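Peroxiredoxin 5 (Alvinella pompejana, PDB 2XHF) probably reduces hydrogen peroxide and organic hydroperoxides by a thiol-dependent mechanism, serving as an antioxidant enzyme of the thioredoxin-fold peroxiredoxin family. Local coordinates at residues 97-101 and 102-106. Sequence-based numbering, arbitrary orientation.
Sequences TVDPE and HKIRM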
ATOM      1  N   THR A  97      10.341   4.288  -7.035  1.00 15.24           N
ATOM      2  CA  THR A  97      11.413   4.546  -6.077  1.00 16.60           C
ATOM      3  C   THR A  97      12.542   3.522  -6.154  1.00 17.36           C
ATOM      4  O   THR A  97      13.707   3.847  -5.881  1.00 23.22           O
ATOM      5  CB  THR A  97      10.900   4.593  -4.609  1.00 19.12           C
ATOM      6  OG1 THR A  97      10.670   3.258  -4.117  1.00 19.89           O
ATOM      7  CG2 THR A  97       9.647   5.468  -4.497  1.00 22.72           C
ATOM      8  N   VAL A  98      12.210   2.285  -6.518  1.00 14.68           N
ATOM      9  CA  VAL A  98      13.212   1.232  -6.564  1.00 15.23           C
ATOM     10  C   VAL A  98      13.722   0.957  -7.988  1.00 14.71           C
ATOM     11  O   VAL A  98      14.752   0.317  -8.149  1.00 15.85           O
ATOM     12  CB  VAL A  98      12.713  -0.092  -5.949  1.00 15.42           C
ATOM     13  CG1 VAL A  98      12.390   0.095  -4.469  1.00 19.56           C
ATOM     14  CG2 VAL A  98      11.486  -0.617  -6.661  1.00 14.93           C
ATOM     15  N   ASP A  99      13.016   1.448  -9.010  1.00 14.23           N
ATOM     16  CA  ASP A  99      13.326   1.135 -10.408  1.00 14.36           C
ATOM     17  C   ASP A  99      13.003   2.362 -11.268  1.00 14.40           C
ATOM     18  O   ASP A  99      12.046   2.372 -12.040  1.00 14.57           O
ATOM     19  CB  ASP A  99      12.495  -0.089 -10.830  1.00 14.24           C
ATOM     20  CG  ASP A  99      12.605  -0.431 -12.307  1.00 15.06           C
ATOM     21  OD1 ASP A  99      13.630  -0.130 -12.967  1.00 16.77           O
ATOM     22  OD2 ASP A  99      11.636  -1.053 -12.786  1.00 17.61           O
ATOM     23  N   PRO A 100      13.803   3.420 -11.128  1.00 15.20           N
ATOM     24  CA  PRO A 100      13.506   4.672 -11.823  1.00 17.58           C
ATOM     25  C   PRO A 100      13.553   4.555 -13.349  1.00 17.09           C
ATOM     26  O   PRO A 100      12.946   5.389 -14.025  1.00 21.46           O
ATOM     27  CB  PRO A 100      14.582   5.628 -11.304  1.00 22.48           C
ATOM     28  CG  PRO A 100      15.684   4.755 -10.812  1.00 22.33           C
ATOM     29  CD  PRO A 100      14.986   3.539 -10.259  1.00 19.76           C
ATOM     30  N   GLU A 101      14.233   3.543 -13.884  1.00 14.79           N
ATOM     31  CA  GLU A 101      14.304   3.372 -15.349  1.00 16.33           C
ATOM     32  C   GLU A 101      13.216   2.433 -15.863  1.00 14.95           C
ATOM     33  O   GLU A 101      13.180   2.086 -17.050  1.00 15.38           O
ATOM     34  CB  GLU A 101      15.684   2.854 -15.771  1.00 20.68           C
ATOM     35  CG  GLU A 101      16.814   3.818 -15.438  1.00 21.54           C
ATOM     36  CD  GLU A 101      18.211   3.279 -15.744  1.00 32.43           C
ATOM     37  OE1 GLU A 101      18.397   2.055 -15.905  1.00 32.31           O
ATOM     38  OE2 GLU A 101      19.148   4.099 -15.803  1.00 39.02           O
ATOM     39  N   HIS A 102      12.343   2.004 -14.957  1.00 12.18           N
ATOM     40  CA  HIS A 102      11.188   1.179 -15.307  1.00 12.10           C
ATOM     41  C   HIS A 102      11.571  -0.040 -16.131  1.00 12.25           C
ATOM     42  O   HIS A 102      10.936  -0.378 -17.142  1.00 14.62           O
ATOM     43  CB  HIS A 102      10.105   1.992 -16.029  1.00 14.82           C
ATOM     44  CG  HIS A 102       8.781   1.294 -16.108  1.00 14.77           C
ATOM     45  ND1 HIS A 102       7.939   1.423 -17.188  1.00 17.27           N
ATOM     46  CD2 HIS A 102       8.174   0.419 -15.270  1.00 15.16           C
ATOM     47  CE1 HIS A 102       6.857   0.690 -16.998  1.00 17.88           C
ATOM     48  NE2 HIS A 102       6.959   0.098 -15.819  1.00 17.65           N
ATOM     49  N   LYS A 103      12.597  -0.745 -15.672  1.00 12.89           N
ATOM     50  CA  LYS A 103      12.992  -1.993 -16.293  1.00 14.86           C
ATOM     51  C   LYS A 103      12.107  -3.157 -15.905  1.00 17.09           C
ATOM     52  O   LYS A 103      12.112  -4.174 -16.578  1.00 27.59           O
ATOM     53  CB  LYS A 103      14.443  -2.304 -15.930  1.00 16.09           C
ATOM     54  CG  LYS A 103      15.408  -1.297 -16.524  1.00 19.85           C
ATOM     55  CD  LYS A 103      15.832  -1.630 -17.921  1.00 39.77           C
ATOM     56  CE  LYS A 103      17.291  -1.190 -18.112  1.00 39.34           C
ATOM     57  NZ  LYS A 103      17.492   0.285 -17.948  1.00 24.51           N
ATOM     58  N   ILE A 104      11.348  -3.014 -14.828  1.00 12.42           N
ATOM     59  CA  ILE A 104      10.558  -4.110 -14.283  1.00 13.72           C
ATOM     60  C   ILE A 104       9.084  -3.718 -14.280  1.00 13.85           C
ATOM     61  O   ILE A 104       8.728  -2.632 -13.832  1.00 14.66           O
ATOM     62  CB  ILE A 104      11.009  -4.440 -12.839  1.00 13.89           C
ATOM     63  CG1 ILE A 104      12.491  -4.872 -12.809  1.00 16.73           C
ATOM     64  CG2 ILE A 104      10.127  -5.519 -12.231  1.00 14.45           C
ATOM     65  CD1 ILE A 104      13.075  -4.940 -11.405  1.00 20.54           C
ATOM     66  N   ARG A 105       8.237  -4.585 -14.817  1.00 12.65           N
ATOM     67  CA  ARG A 105       6.802  -4.394 -14.778  1.00 12.62           C
ATOM     68  C   ARG A 105       6.317  -4.637 -13.351  1.00 12.77           C
ATOM     69  O   ARG A 105       6.593  -5.678 -12.774  1.00 14.54           O
ATOM     70  CB  ARG A 105       6.132  -5.374 -15.736  1.00 13.94           C
ATOM     71  CG  ARG A 105       6.545  -5.228 -17.205  1.00 15.27           C
ATOM     72  CD  ARG A 105       5.906  -4.018 -17.879  1.00 14.02           C
ATOM     73  NE  ARG A 105       4.456  -4.104 -17.904  1.00 13.65           N
ATOM     74  CZ  ARG A 105       3.754  -4.856 -18.743  1.00 15.61           C
ATOM     75  NH1 ARG A 105       4.345  -5.590 -19.689  1.00 17.38           N
ATOM     76  NH2 ARG A 105       2.440  -4.851 -18.638  1.00 14.87           N
ATOM     77  N   MET A 106       5.568  -3.680 -12.819  1.00 12.03           N
ATOM     78  CA  MET A 106       5.099  -3.746 -11.448  1.00 12.50           C
ATOM     79  C   MET A 106       3.651  -4.155 -11.441  1.00 11.86           C
ATOM     80  O   MET A 106       2.764  -3.344 -11.720  1.00 14.06           O
ATOM     81  CB  MET A 106       5.305  -2.395 -10.755  1.00 13.63           C
ATOM     82  CG  MET A 106       6.765  -2.044 -10.571  1.00 16.61           C
ATOM     83  SD  MET A 106       7.428  -2.906  -9.127  1.00 16.99           S
ATOM     84  CE  MET A 106       9.194  -2.779  -9.390  1.00 19.82           C
TER
HETATM   85  O   HOH W   1       9.204  -0.535 -12.107  1.00 19.73           O
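The carboxylate of Asp-99 takes hold of two successive backbone amides, those of Lys-103 and Ile-104, one with each oxygen. OD1 receives Lys-103 N at 3.0 Å through its syn lone pair, and the N-H points in well, at 159°. OD2 takes Ile-104 N at 2.8 Å, also on the syn side but 21° out of the carboxylate plane. With CG anti to the backbone N (chi1 174°), the Asp-99 side chain reaches across the bend, and the two bonds fix how its carboxylate is turned. A water adds a third bond, donating to Asp-99 OD2 at 2.6 Å and also to the carbonyl oxygen of Ile-104, so OD2 of the buried Asp-99 receives two donors, the amide of Ile-104 and the water. With an alanine in place of Asp-99, the amides of Lys-103 and Ile-104 would probably lose their acceptors, the water would lose one of its two, and the bend could shift.

The backbone closes the same bend: His-102 N donates to Asp-99 O at 3.0 Å, completing a type I beta turn from Asp-99 to His-102.

On the exposed side, Glu-101 and Lys-103 run side by side and join in a salt bridge, Lys-103 NZ to Glu-101 OE1 at 2.9 Å, with NZ approaching from above the carboxylate plane. Glu-101 stretches straight out, and the kinked chain of Lys-103 carries NZ over to it; Lys-103 also makes a cation-pi contact with Tyr-69.

Apolar contact is slight: Val-98 CG2 meets the methyl CE of Met-106 at 4.2 Å. Met-106 also packs on Met-91 and Trp-94, and Leu-66 of helix 62-67 lies against Asp-99 and Ile-104.

Together these bonds shape the return from helix 88-98 into strand 105-108, outermost in the chain's five-stranded sheet, within a beta-alpha-beta unit of the thioredoxin-like fold.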